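Local coordinates for protein Non-sulfated chondroitin lyase E66 (PDB 3VSN) that cleaves non-sulfated chondroitin as a polysaccharide lyase of the baculovirus envelope and is essential for oral infection of the insect host, at residues A[483-488]-A[504-509]; A[590-595]-A[607-612]; A[437-442]-A[461-466]; A[49-54]-A[255-260]. All blocks are in the same frame, centred on the assembly; numbering follows the deposited sequence.

Contact 1: residues A[483-488]-A[504-509]; sequences VNTNDL and TTFNGV
The carboxylate of Asp487 reaches across to the tight turn at Phe506-Val509, where its OD2 accepts an almost straight hydrogen bond from Asn507 N (3.1 Å, N-H...O angle 176°). Asp487 OD2 takes a second bond, from Thr485 OG1 at 2.7 Å. These two donors approach from opposite faces of the carboxylate plane and clamp OD2 between them. The other oxygen, Asp487 OD1, lies 3.8 Å from Thr505 CG2 and accepts from a water that in turn accepts from Gly508 N, so a direct and a bridged bond tie one carboxylate to two successive amides of the turn. The ring of Phe506 lies close to both side chains, crossing each at about a right angle, its CD1 3.6 Å from Asp487 OD2 and its CE1 4.0 Å from Thr485 OG1.

Behind this first shell, Thr485 OG1 sits between its own backbone N and carbonyl carbon (chi1 68°), where it also accepts from Asp487 N in an ST turn. Phe506 and Val509 close the type I' hairpin turn by mutual backbone bonds, and Asn507 OD1 accepts from Arg374 N. The hairpin joins edge strand 504-506 to strand 509-513 of the seven-stranded sheet; Phe506 packs on Phe490 of helix 490-496 and Leu477 of strand 472-480.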
loop_
_atom_site.group_PDB
_atom_site.type_symbol
_atom_site.label_atom_id
_atom_site.label_comp_id
_atom_site.label_asym_id
_atom_site.label_seq_id
_atom_site.Cartn_x
_atom_site.Cartn_y
_atom_site.Cartn_z
ATOM N N VAL A 483 -21.350 0.097 -10.775
ATOM C CA VAL A 483 -21.103 -1.308 -10.459
ATOM C C VAL A 483 -22.434 -1.991 -10.158
ATOM O O VAL A 483 -23.188 -1.543 -9.299
ATOM C CB VAL A 483 -20.133 -1.461 -9.262
ATOM C CG1 VAL A 483 -19.865 -2.932 -8.958
ATOM C CG2 VAL A 483 -18.825 -0.730 -9.537
ATOM N N ASN A 484 -22.729 -3.063 -10.882
ATOM C CA ASN A 484 -23.951 -3.811 -10.628
ATOM C C ASN A 484 -23.682 -5.027 -9.748
ATOM O O ASN A 484 -22.928 -5.928 -10.120
ATOM C CB ASN A 484 -24.656 -4.182 -11.939
ATOM C CG ASN A 484 -25.241 -2.968 -12.648
ATOM O OD1 ASN A 484 -24.719 -2.524 -13.670
ATOM N ND2 ASN A 484 -26.321 -2.418 -12.100
ATOM N N THR A 485 -24.266 -5.004 -8.555
ATOM C CA THR A 485 -24.178 -6.111 -7.612
ATOM C C THR A 485 -25.604 -6.570 -7.339
ATOM O O THR A 485 -26.552 -6.010 -7.888
ATOM C CB THR A 485 -23.493 -5.697 -6.288
ATOM O OG1 THR A 485 -24.334 -4.785 -5.571
ATOM C CG2 THR A 485 -22.137 -5.036 -6.546
ATOM N N ASN A 486 -25.766 -7.581 -6.492
ATOM C CA ASN A 486 -27.104 -8.042 -6.126
ATOM C C ASN A 486 -27.746 -7.228 -4.994
ATOM O O ASN A 486 -28.927 -7.423 -4.681
ATOM C CB ASN A 486 -27.102 -9.545 -5.815
ATOM C CG ASN A 486 -26.674 -10.390 -7.008
ATOM O OD1 ASN A 486 -25.845 -11.290 -6.876
ATOM N ND2 ASN A 486 -27.228 -10.095 -8.177
ATOM N N ASP A 487 -26.967 -6.314 -4.404
ATOM C CA ASP A 487 -27.460 -5.358 -3.405
ATOM C C ASP A 487 -28.451 -4.398 -4.068
ATOM O O ASP A 487 -28.164 -3.865 -5.139
ATOM C CB ASP A 487 -26.297 -4.521 -2.828
ATOM C CG ASP A 487 -25.106 -5.367 -2.364
ATOM O OD1 ASP A 487 -25.295 -6.221 -1.471
ATOM O OD2 ASP A 487 -23.973 -5.156 -2.875
ATOM N N LEU A 488 -29.607 -4.167 -3.443
ATOM C CA LEU A 488 -30.517 -3.110 -3.910
ATOM C C LEU A 488 -29.909 -1.746 -3.588
ATOM O O LEU A 488 -28.945 -1.661 -2.817
ATOM C CB LEU A 488 -31.903 -3.237 -3.268
ATOM C CG LEU A 488 -32.743 -4.495 -3.529
ATOM C CD1 LEU A 488 -34.074 -4.389 -2.796
ATOM C CD2 LEU A 488 -32.980 -4.735 -5.013
ATOM N N THR A 504 -27.771 -1.544 6.250
ATOM C CA THR A 504 -27.577 -1.375 4.807
ATOM C C THR A 504 -26.311 -2.112 4.372
ATOM O O THR A 504 -25.296 -2.059 5.059
ATOM C CB THR A 504 -27.518 0.114 4.411
ATOM O OG1 THR A 504 -28.754 0.739 4.775
ATOM C CG2 THR A 504 -27.314 0.280 2.905
ATOM N N THR A 505 -26.394 -2.802 3.235
ATOM C CA THR A 505 -25.324 -3.670 2.755
ATOM C C THR A 505 -24.779 -3.205 1.406
ATOM O O THR A 505 -25.544 -2.839 0.504
ATOM C CB THR A 505 -25.825 -5.127 2.622
ATOM O OG1 THR A 505 -26.403 -5.548 3.865
ATOM C CG2 THR A 505 -24.687 -6.079 2.258
ATOM N N PHE A 506 -23.456 -3.206 1.277
ATOM C CA PHE A 506 -22.826 -3.104 -0.035
ATOM C C PHE A 506 -21.543 -3.922 -0.104
ATOM O O PHE A 506 -20.685 -3.824 0.783
ATOM C CB PHE A 506 -22.541 -1.647 -0.439
ATOM C CG PHE A 506 -21.942 -1.524 -1.815
ATOM C CD1 PHE A 506 -22.706 -1.813 -2.942
ATOM C CD2 PHE A 506 -20.608 -1.160 -1.986
ATOM C CE1 PHE A 506 -22.162 -1.729 -4.214
ATOM C CE2 PHE A 506 -20.058 -1.073 -3.260
ATOM C CZ PHE A 506 -20.839 -1.356 -4.374
ATOM N N ASN A 507 -21.425 -4.729 -1.158
ATOM C CA ASN A 507 -20.177 -5.432 -1.479
ATOM C C ASN A 507 -19.599 -6.203 -0.282
ATOM O O ASN A 507 -18.405 -6.102 0.027
ATOM C CB ASN A 507 -19.153 -4.426 -2.048
ATOM C CG ASN A 507 -18.029 -5.093 -2.814
ATOM O OD1 ASN A 507 -18.146 -6.241 -3.239
ATOM N ND2 ASN A 507 -16.930 -4.366 -3.003
ATOM N N GLY A 508 -20.464 -6.950 0.401
ATOM C CA GLY A 508 -20.064 -7.798 1.528
ATOM C C GLY A 508 -19.769 -7.081 2.839
ATOM O O GLY A 508 -19.162 -7.660 3.740
ATOM N N VAL A 509 -20.196 -5.823 2.943
ATOM C CA VAL A 509 -20.015 -5.028 4.155
ATOM C C VAL A 509 -21.359 -4.426 4.569
ATOM O O VAL A 509 -22.118 -3.949 3.724
ATOM C CB VAL A 509 -18.955 -3.917 3.956
ATOM C CG1 VAL A 509 -18.808 -3.071 5.211
ATOM C CG2 VAL A 509 -17.607 -4.524 3.585
HETATM O O HOH W 1 -23.120 -7.749 -0.444
#

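Contact 2: residues A[590-595]-A[607-612]; sequences YPWVMV and NEDTTI
Ile612 lies over one face of the Trp592 indole, and this is the tightly packed part of the contact. Ile612 CG1 stands 4.0 Å from the centroid of the Trp592 six-membered ring, 29° off the ring normal, in a CH-pi contact. With CG1 anti to the backbone N (chi1 -176°) and the chain continuing extended, the CD1 methyl of Ile612 is carried on over the ring to 3.7 Å from Trp592 CZ3. The rim of the indole meets something different: Thr611 O lies at the edge, in the ring plane, 3.7 Å from Trp592 CH2. The outer benzo part of the tryptophan is thus met by an aliphatic branch on a face and a backbone carbonyl at the edge.

Toward the surface the fit becomes looser and more polar. Asp609 OD2 comes no closer than 4.3 Å to Trp592 CZ2, and the exposed Asn607 rests its ND2 3.6 Å from Pro591 CB. A single water bridges two side chains here, donating to Asn607 OD1 and lying 2.6 Å from Tyr590 OH, to which it is also hydrogen-bonded. Pro591 follows a cis peptide bond and places its CB over a face of the Tyr590 ring, toward the rim.

Pro591 lies in the turn between strands 584-589 and 592-597 of the C-terminal antiparallel sheet, and Trp592 opens the second of these strands, whereas Ile612 is on strand 611-613 of a small three-stranded sheet. Ile612 also touches Phe603 on strand 600-605, and the Tyr590 ring meets Tyr431 of strand 426-434 edge-to-face, in the seven-stranded sheet that precedes it in sequence.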
loop_
_atom_site.group_PDB
_atom_site.type_symbol
_atom_site.label_atom_id
_atom_site.label_comp_id
_atom_site.label_asym_id
_atom_site.label_seq_id
_atom_site.Cartn_x
_atom_site.Cartn_y
_atom_site.Cartn_z
ATOM N N TYR A 590 -7.969 10.192 25.178
ATOM C CA TYR A 590 -6.893 11.021 24.654
ATOM C C TYR A 590 -6.053 11.664 25.766
ATOM O O TYR A 590 -6.610 12.325 26.645
ATOM C CB TYR A 590 -7.428 12.092 23.696
ATOM C CG TYR A 590 -6.296 12.678 22.909
ATOM C CD1 TYR A 590 -5.587 13.775 23.390
ATOM C CD2 TYR A 590 -5.874 12.081 21.728
ATOM C CE1 TYR A 590 -4.509 14.288 22.693
ATOM C CE2 TYR A 590 -4.801 12.585 21.022
ATOM C CZ TYR A 590 -4.125 13.688 21.508
ATOM O OH TYR A 590 -3.060 14.185 20.809
ATOM N N PRO A 591 -4.712 11.511 25.714
ATOM C CA PRO A 591 -3.878 10.973 24.628
ATOM C C PRO A 591 -3.680 9.451 24.597
ATOM O O PRO A 591 -3.014 8.938 23.689
ATOM C CB PRO A 591 -2.532 11.661 24.872
ATOM C CG PRO A 591 -2.468 11.796 26.356
ATOM C CD PRO A 591 -3.882 12.047 26.815
ATOM N N TRP A 592 -4.248 8.747 25.572
ATOM C CA TRP A 592 -4.038 7.307 25.707
ATOM C C TRP A 592 -5.033 6.481 24.944
ATOM O O TRP A 592 -6.199 6.851 24.815
ATOM C CB TRP A 592 -4.030 6.914 27.181
ATOM C CG TRP A 592 -2.819 7.463 27.887
ATOM C CD1 TRP A 592 -2.730 8.618 28.663
ATOM C CD2 TRP A 592 -1.460 6.914 27.863
ATOM N NE1 TRP A 592 -1.449 8.805 29.116
ATOM C CE2 TRP A 592 -0.638 7.815 28.676
ATOM C CE3 TRP A 592 -0.869 5.796 27.283
ATOM C CZ2 TRP A 592 0.719 7.589 28.879
ATOM C CZ3 TRP A 592 0.498 5.580 27.493
ATOM C CH2 TRP A 592 1.271 6.454 28.275
ATOM N N VAL A 593 -4.561 5.356 24.416
ATOM C CA VAL A 593 -5.437 4.342 23.834
ATOM C C VAL A 593 -5.033 2.986 24.412
ATOM O O VAL A 593 -3.849 2.751 24.685
ATOM C CB VAL A 593 -5.405 4.355 22.279
ATOM C CG1 VAL A 593 -4.069 3.857 21.735
ATOM C CG2 VAL A 593 -6.554 3.534 21.701
ATOM N N MET A 594 -6.015 2.110 24.610
ATOM C CA MET A 594 -5.783 0.806 25.226
ATOM C C MET A 594 -6.684 -0.247 24.603
ATOM O O MET A 594 -7.844 0.033 24.286
ATOM C CB MET A 594 -6.058 0.873 26.736
ATOM C CG MET A 594 -5.794 -0.431 27.482
ATOM S SD MET A 594 -6.779 -0.623 28.987
ATOM C CE MET A 594 -8.311 -1.212 28.279
ATOM N N VAL A 595 -6.147 -1.453 24.433
ATOM C CA VAL A 595 -6.936 -2.609 24.016
ATOM C C VAL A 595 -6.634 -3.773 24.949
ATOM O O VAL A 595 -5.472 -4.026 25.272
ATOM C CB VAL A 595 -6.648 -3.017 22.551
ATOM C CG1 VAL A 595 -7.427 -4.274 22.173
ATOM C CG2 VAL A 595 -7.009 -1.883 21.604
ATOM N N ASN A 607 1.144 11.191 22.394
ATOM C CA ASN A 607 2.331 12.020 22.599
ATOM C C ASN A 607 3.633 11.220 22.492
ATOM O O ASN A 607 4.722 11.784 22.582
ATOM C CB ASN A 607 2.249 12.748 23.947
ATOM C CG ASN A 607 1.105 13.737 23.998
ATOM O OD1 ASN A 607 0.862 14.466 23.035
ATOM N ND2 ASN A 607 0.383 13.756 25.109
ATOM N N GLU A 608 3.495 9.906 22.299
ATOM C CA GLU A 608 4.622 8.975 22.134
ATOM C C GLU A 608 5.501 8.864 23.386
ATOM O O GLU A 608 6.705 8.600 23.304
ATOM C CB GLU A 608 5.436 9.312 20.870
ATOM C CG GLU A 608 4.593 9.293 19.594
ATOM C CD GLU A 608 5.314 9.839 18.372
ATOM O OE1 GLU A 608 6.181 10.726 18.518
ATOM O OE2 GLU A 608 4.999 9.392 17.250
ATOM N N ASP A 609 4.875 9.055 24.546
ATOM C CA ASP A 609 5.544 8.882 25.833
ATOM C C ASP A 609 6.151 7.485 25.936
ATOM O O ASP A 609 5.513 6.493 25.572
ATOM C CB ASP A 609 4.554 9.090 26.983
ATOM C CG ASP A 609 4.094 10.536 27.118
ATOM O OD1 ASP A 609 4.441 11.379 26.263
ATOM O OD2 ASP A 609 3.377 10.836 28.092
ATOM N N THR A 610 7.384 7.413 26.425
ATOM C CA THR A 610 8.052 6.124 26.624
ATOM C C THR A 610 7.892 5.645 28.069
ATOM O O THR A 610 8.382 4.576 28.436
ATOM C CB THR A 610 9.541 6.185 26.236
ATOM O OG1 THR A 610 10.186 7.212 26.997
ATOM C CG2 THR A 610 9.691 6.489 24.744
ATOM N N THR A 611 7.200 6.448 28.877
ATOM C CA THR A 611 6.796 6.044 30.222
ATOM C C THR A 611 5.277 6.149 30.367
ATOM O O THR A 611 4.648 6.988 29.718
ATOM C CB THR A 611 7.485 6.884 31.319
ATOM O OG1 THR A 611 7.156 8.267 31.144
ATOM C CG2 THR A 611 9.005 6.707 31.278
ATOM N N ILE A 612 4.701 5.276 31.191
ATOM C CA ILE A 612 3.263 5.279 31.496
ATOM C C ILE A 612 3.072 5.253 33.017
ATOM O O ILE A 612 3.627 4.384 33.691
ATOM C CB ILE A 612 2.521 4.092 30.823
ATOM C CG1 ILE A 612 1.005 4.174 31.065
ATOM C CG2 ILE A 612 3.074 2.742 31.286
ATOM C CD1 ILE A 612 0.196 3.178 30.251
HETATM O O HOH W 2 -1.467 15.829 22.131
#

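Contact 3: residues A[437-442]-A[461-466]; sequences MNNLQF and GVEPNS
A type I' turn, Met437-Leu440, in the loop between strands 426-434 and 440-449, and the exit of the adjoining strand meet here at one end of the large antiparallel sheet of the beta-sandwich region. Gln441 and Gly461 form an antiparallel hydrogen-bonded pair: Gln441 N donates to Gly461 O at 2.9 Å, and Gly461 N returns a bond to Gln441 O at 3.0 Å. Gly461 O also receives a CA-H...O contact from Leu440 CA at 3.2 Å. Gln441 CG packs against the glycine backbone, 3.8 Å from Gly461 N.

Beyond this pair the strands give way to turns, yet the pairing is prolonged by Glu463 N, which donates to Asn438 O in a nearly straight bond (3.0 Å, 177°). The type I' turn thereby directs a carbonyl toward the chain leaving strand 452-461. That chain folds at once into a type II turn, Glu463-Ser466, and the Asn438 side chain reaches it.

Asn438 CG is anti to the backbone N (chi1 -171°), which extends the amide alongside Val462 so that Asn438 ND2 donates to Ser466 OG at 2.8 Å, in the plane of the amide. Ser466 OG in turn donates a hydrogen bond to Glu463 O at 2.6 Å, so the bonds run in a chain from amide to hydroxyl to carbonyl across the mouth of the turn. ND2 has a second acceptor in Gln392 OE1. On the more buried side, Leu440 CD1 approaches Val462 CG1, and Val462 continues the apolar packing onto Met545 and Tyr546 of helix 542-546.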
loop_
_atom_site.group_PDB
_atom_site.type_symbol
_atom_site.label_atom_id
_atom_site.label_comp_id
_atom_site.label_asym_id
_atom_site.label_seq_id
_atom_site.Cartn_x
_atom_site.Cartn_y
_atom_site.Cartn_z
ATOM N N MET A 437 -7.388 21.935 4.298
ATOM C CA MET A 437 -8.765 21.459 4.173
ATOM C C MET A 437 -9.700 22.289 5.046
ATOM O O MET A 437 -10.519 21.744 5.795
ATOM C CB MET A 437 -8.873 19.959 4.490
ATOM C CG MET A 437 -8.223 19.072 3.434
ATOM S SD MET A 437 -8.654 17.319 3.519
ATOM C CE MET A 437 -7.825 16.834 5.029
ATOM N N ASN A 438 -9.565 23.614 4.940
ATOM C CA ASN A 438 -10.436 24.554 5.647
ATOM C C ASN A 438 -10.309 24.448 7.178
ATOM O O ASN A 438 -11.292 24.611 7.910
ATOM C CB ASN A 438 -11.887 24.346 5.182
ATOM C CG ASN A 438 -12.832 25.411 5.688
ATOM O OD1 ASN A 438 -12.469 26.579 5.792
ATOM N ND2 ASN A 438 -14.060 25.008 6.006
ATOM N N ASN A 439 -9.090 24.177 7.649
ATOM C CA ASN A 439 -8.809 23.961 9.079
ATOM C C ASN A 439 -9.616 22.821 9.711
ATOM O O ASN A 439 -9.905 22.850 10.913
ATOM C CB ASN A 439 -8.964 25.259 9.897
ATOM C CG ASN A 439 -7.706 26.117 9.895
ATOM O OD1 ASN A 439 -7.773 27.329 10.108
ATOM N ND2 ASN A 439 -6.556 25.494 9.675
ATOM N N LEU A 440 -9.979 21.828 8.898
ATOM C CA LEU A 440 -10.621 20.615 9.405
ATOM C C LEU A 440 -9.792 20.009 10.523
ATOM O O LEU A 440 -8.579 19.820 10.382
ATOM C CB LEU A 440 -10.823 19.578 8.292
ATOM C CG LEU A 440 -11.360 18.200 8.712
ATOM C CD1 LEU A 440 -12.835 18.260 9.098
ATOM C CD2 LEU A 440 -11.129 17.189 7.602
ATOM N N GLN A 441 -10.455 19.720 11.635
ATOM C CA GLN A 441 -9.836 19.016 12.748
ATOM C C GLN A 441 -10.788 17.944 13.256
ATOM O O GLN A 441 -12.004 18.040 13.054
ATOM C CB GLN A 441 -9.474 19.987 13.876
ATOM C CG GLN A 441 -10.669 20.663 14.535
ATOM C CD GLN A 441 -10.272 21.487 15.741
ATOM O OE1 GLN A 441 -9.928 20.944 16.790
ATOM N NE2 GLN A 441 -10.319 22.803 15.598
ATOM N N PHE A 442 -10.231 16.918 13.894
ATOM C CA PHE A 442 -11.042 15.900 14.556
ATOM C C PHE A 442 -10.242 15.073 15.550
ATOM O O PHE A 442 -9.009 15.040 15.507
ATOM C CB PHE A 442 -11.753 14.980 13.538
ATOM C CG PHE A 442 -10.830 14.309 12.545
ATOM C CD1 PHE A 442 -9.964 13.291 12.940
ATOM C CD2 PHE A 442 -10.861 14.669 11.197
ATOM C CE1 PHE A 442 -9.127 12.668 12.021
ATOM C CE2 PHE A 442 -10.033 14.042 10.271
ATOM C CZ PHE A 442 -9.166 13.041 10.683
ATOM N N GLY A 461 -14.249 19.843 13.712
ATOM C CA GLY A 461 -14.333 21.284 13.528
ATOM C C GLY A 461 -13.783 21.748 12.198
ATOM O O GLY A 461 -12.970 21.060 11.585
ATOM N N VAL A 462 -14.256 22.907 11.747
ATOM C CA VAL A 462 -13.657 23.615 10.610
ATOM C C VAL A 462 -13.570 25.091 10.974
ATOM O O VAL A 462 -14.125 25.511 11.993
ATOM C CB VAL A 462 -14.457 23.457 9.289
ATOM C CG1 VAL A 462 -14.418 22.019 8.778
ATOM C CG2 VAL A 462 -15.891 23.956 9.439
ATOM N N GLU A 463 -12.875 25.872 10.148
ATOM C CA GLU A 463 -12.825 27.326 10.322
ATOM C C GLU A 463 -14.244 27.860 10.550
ATOM O O GLU A 463 -15.146 27.551 9.775
ATOM C CB GLU A 463 -12.190 27.988 9.091
ATOM C CG GLU A 463 -11.959 29.492 9.207
ATOM C CD GLU A 463 -10.873 29.855 10.207
ATOM O OE1 GLU A 463 -9.909 29.078 10.375
ATOM O OE2 GLU A 463 -10.981 30.928 10.829
ATOM N N PRO A 464 -14.456 28.637 11.631
ATOM C CA PRO A 464 -15.789 29.204 11.852
ATOM C C PRO A 464 -16.286 30.015 10.653
ATOM O O PRO A 464 -15.490 30.692 9.996
ATOM C CB PRO A 464 -15.580 30.114 13.065
ATOM C CG PRO A 464 -14.467 29.460 13.819
ATOM C CD PRO A 464 -13.545 28.918 12.760
ATOM N N ASN A 465 -17.586 29.908 10.368
ATOM C CA ASN A 465 -18.269 30.718 9.342
ATOM C C ASN A 465 -17.818 30.476 7.901
ATOM O O ASN A 465 -17.975 31.347 7.040
ATOM C CB ASN A 465 -18.199 32.212 9.697
ATOM C CG ASN A 465 -18.750 32.500 11.077
ATOM O OD1 ASN A 465 -19.841 32.045 11.426
ATOM N ND2 ASN A 465 -17.988 33.237 11.879
ATOM N N SER A 466 -17.304 29.277 7.637
ATOM C CA SER A 466 -16.651 28.963 6.366
ATOM C C SER A 466 -17.466 28.076 5.423
ATOM O O SER A 466 -17.067 27.867 4.274
ATOM C CB SER A 466 -15.312 28.279 6.640
ATOM O OG SER A 466 -15.523 27.038 7.298
#

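Contact 4: residues A[49-54]-A[255-260]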
loop_
_atom_site.group_PDB
_atom_site.type_symbol
_atom_site.label_atom_id
_atom_site.label_comp_id
_atom_site.label_asym_id
_atom_site.label_seq_id
_atom_site.Cartn_x
_atom_site.Cartn_y
_atom_site.Cartn_z
ATOM N N LYS A 49 6.311 -8.849 -10.888
ATOM C CA LYS A 49 6.828 -7.771 -11.732
ATOM C C LYS A 49 5.737 -6.766 -12.096
ATOM O O LYS A 49 4.733 -7.127 -12.712
ATOM C CB LYS A 49 7.470 -8.352 -13.001
ATOM C CG LYS A 49 8.191 -7.327 -13.863
ATOM C CD LYS A 49 8.803 -7.973 -15.100
ATOM C CE LYS A 49 9.768 -7.018 -15.788
ATOM N NZ LYS A 49 10.320 -7.614 -17.040
ATOM N N ALA A 50 5.956 -5.507 -11.723
ATOM C CA ALA A 50 4.962 -4.446 -11.914
ATOM C C ALA A 50 4.672 -4.144 -13.387
ATOM O O ALA A 50 3.511 -4.064 -13.788
ATOM C CB ALA A 50 5.387 -3.179 -11.178
ATOM N N GLU A 51 5.728 -3.985 -14.183
ATOM C CA GLU A 51 5.591 -3.641 -15.600
ATOM C C GLU A 51 5.704 -4.896 -16.460
ATOM O O GLU A 51 6.777 -5.503 -16.552
ATOM C CB GLU A 51 6.644 -2.597 -15.999
ATOM C CG GLU A 51 6.509 -1.285 -15.234
ATOM C CD GLU A 51 7.747 -0.400 -15.287
ATOM O OE1 GLU A 51 8.797 -0.815 -15.831
ATOM O OE2 GLU A 51 7.668 0.728 -14.764
ATOM N N LYS A 52 4.590 -5.291 -17.072
ATOM C CA LYS A 52 4.532 -6.528 -17.853
ATOM C C LYS A 52 3.285 -6.621 -18.723
ATOM O O LYS A 52 2.328 -5.868 -18.535
ATOM C CB LYS A 52 4.612 -7.759 -16.934
ATOM C CG LYS A 52 3.508 -7.865 -15.885
ATOM C CD LYS A 52 3.523 -9.239 -15.233
ATOM C CE LYS A 52 2.357 -9.429 -14.273
ATOM N NZ LYS A 52 2.582 -8.738 -12.976
ATOM N N VAL A 53 3.322 -7.547 -19.679
ATOM C CA VAL A 53 2.156 -7.936 -20.467
ATOM C C VAL A 53 1.911 -9.425 -20.217
ATOM O O VAL A 53 2.711 -10.279 -20.623
ATOM C CB VAL A 53 2.347 -7.648 -21.979
ATOM C CG1 VAL A 53 1.231 -8.272 -22.802
ATOM C CG2 VAL A 53 2.412 -6.149 -22.237
ATOM N N VAL A 54 0.810 -9.726 -19.534
ATOM C CA VAL A 54 0.513 -11.092 -19.100
ATOM C C VAL A 54 -0.186 -11.883 -20.194
ATOM O O VAL A 54 -1.090 -11.368 -20.854
ATOM C CB VAL A 54 -0.379 -11.114 -17.836
ATOM C CG1 VAL A 54 -0.515 -12.532 -17.288
ATOM C CG2 VAL A 54 0.180 -10.191 -16.767
ATOM N N LEU A 255 9.060 0.594 -3.848
ATOM C CA LEU A 255 9.191 -0.820 -3.511
ATOM C C LEU A 255 8.440 -1.715 -4.486
ATOM O O LEU A 255 8.974 -2.734 -4.920
ATOM C CB LEU A 255 8.718 -1.099 -2.078
ATOM C CG LEU A 255 9.568 -0.610 -0.904
ATOM C CD1 LEU A 255 8.992 -1.146 0.399
ATOM C CD2 LEU A 255 11.025 -1.026 -1.049
ATOM N N ILE A 256 7.207 -1.335 -4.824
ATOM C CA ILE A 256 6.363 -2.130 -5.723
ATOM C C ILE A 256 7.009 -2.329 -7.099
ATOM O O ILE A 256 6.995 -3.441 -7.640
ATOM C CB ILE A 256 4.939 -1.536 -5.859
ATOM C CG1 ILE A 256 4.154 -1.715 -4.551
ATOM C CG2 ILE A 256 4.178 -2.185 -7.013
ATOM C CD1 ILE A 256 2.885 -0.886 -4.464
ATOM N N ASN A 257 7.589 -1.260 -7.643
ATOM C CA ASN A 257 8.156 -1.282 -8.996
ATOM C C ASN A 257 9.382 -2.168 -9.175
ATOM O O ASN A 257 9.591 -2.728 -10.252
ATOM C CB ASN A 257 8.497 0.138 -9.458
ATOM C CG ASN A 257 7.364 0.789 -10.211
ATOM O OD1 ASN A 257 7.005 0.364 -11.312
ATOM N ND2 ASN A 257 6.789 1.833 -9.624
ATOM N N SER A 258 10.184 -2.294 -8.122
ATOM C CA SER A 258 11.430 -3.044 -8.239
ATOM C C SER A 258 11.487 -4.285 -7.351
ATOM O O SER A 258 12.486 -5.009 -7.356
ATOM C CB SER A 258 12.638 -2.128 -8.011
ATOM O OG SER A 258 12.793 -1.227 -9.099
ATOM N N TYR A 259 10.398 -4.561 -6.631
ATOM C CA TYR A 259 10.357 -5.713 -5.721
ATOM C C TYR A 259 10.795 -7.039 -6.350
ATOM O O TYR A 259 11.511 -7.813 -5.710
ATOM C CB TYR A 259 8.980 -5.881 -5.068
ATOM C CG TYR A 259 8.987 -6.846 -3.900
ATOM C CD1 TYR A 259 8.803 -8.218 -4.098
ATOM C CD2 TYR A 259 9.181 -6.391 -2.596
ATOM C CE1 TYR A 259 8.817 -9.105 -3.032
ATOM C CE2 TYR A 259 9.193 -7.270 -1.523
ATOM C CZ TYR A 259 9.010 -8.623 -1.747
ATOM O OH TYR A 259 9.022 -9.499 -0.688
ATOM N N PHE A 260 10.366 -7.306 -7.583
ATOM C CA PHE A 260 10.664 -8.588 -8.226
ATOM C C PHE A 260 12.171 -8.842 -8.385
ATOM O O PHE A 260 12.600 -9.992 -8.447
ATOM C CB PHE A 260 9.932 -8.730 -9.570
ATOM C CG PHE A 260 10.645 -8.088 -10.726
ATOM C CD1 PHE A 260 10.551 -6.719 -10.941
ATOM C CD2 PHE A 260 11.410 -8.854 -11.603
ATOM C CE1 PHE A 260 11.212 -6.122 -12.007
ATOM C CE2 PHE A 260 12.074 -8.262 -12.669
ATOM C CZ PHE A 260 11.974 -6.893 -12.869
HETATM O O HOH W 3 8.409 -3.758 -13.006
#
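Lys49 holds every side-chain torsion near 180°, beginning with CG anti to the backbone N (chi1 -173°), while Phe260 has its ring between its own backbone N and carbonyl carbon (chi1 84°); together these lay the lysine chain lengthwise over the phenyl. Lys49 CG stands 3.7 Å above the centre of the Phe260 ring, only 11° off the normal, in a well-centred CH-pi contact. Farther out, Lys49 CE is 3.7 Å from Phe260 CZ, so the methylenes follow the face while the ammonium passes on to a salt bridge with Glu146.

Ala50 fills the next position, its CB 3.9 Å from Ile256 O and equally near Asn257 OD1. Glu51 OE2 lies 3.5 Å from Asn257 OD1, but the main polar partners of these two residues are elsewhere: Glu51 OE1 pairs with Arg194 and accepts from Tyr138 OH, and Asn257 ND2 donates to Gly253 O. A water joins the backbones, accepting from Glu51 N and donating to Asn257 O.

Asn257 is about 6 Å from the proton donor Tyr254 and Glu51 about 8 Å from Asn191, side chain to side chain, which puts the contact beside the catalytic centre. The loop after helix 29-48 is here packed against helix 253-258 and the residues that follow it, with helix 189-205 bordering both through Arg194, which touches Lys49 and Phe260, and helix 75-93 meeting Lys49 through Ile86.

Along the chain the contacts close in series: contact 4, contact 3, contact 1, contact 2. Contact 4 alone belongs to the N-terminal helical part, the alpha/alpha toroid that carries Asn191 and Tyr254; its centre lies 32 to 41 Å from the centres of the other three, which are in the beta-rich C-terminal part. Contacts 1 and 3 reach the same seven-stranded sheet, 33 Å apart between centres, contact 1 at edge strand 504-506 and contact 3 at strands 440-449 and 452-461. Contact 2 joins the following sheet to a small three-stranded one, its nearest atoms about 7 Å from contact 3. Contacts 1 to 3 thus lie away from the catalytic residues, whereas contact 4 borders them.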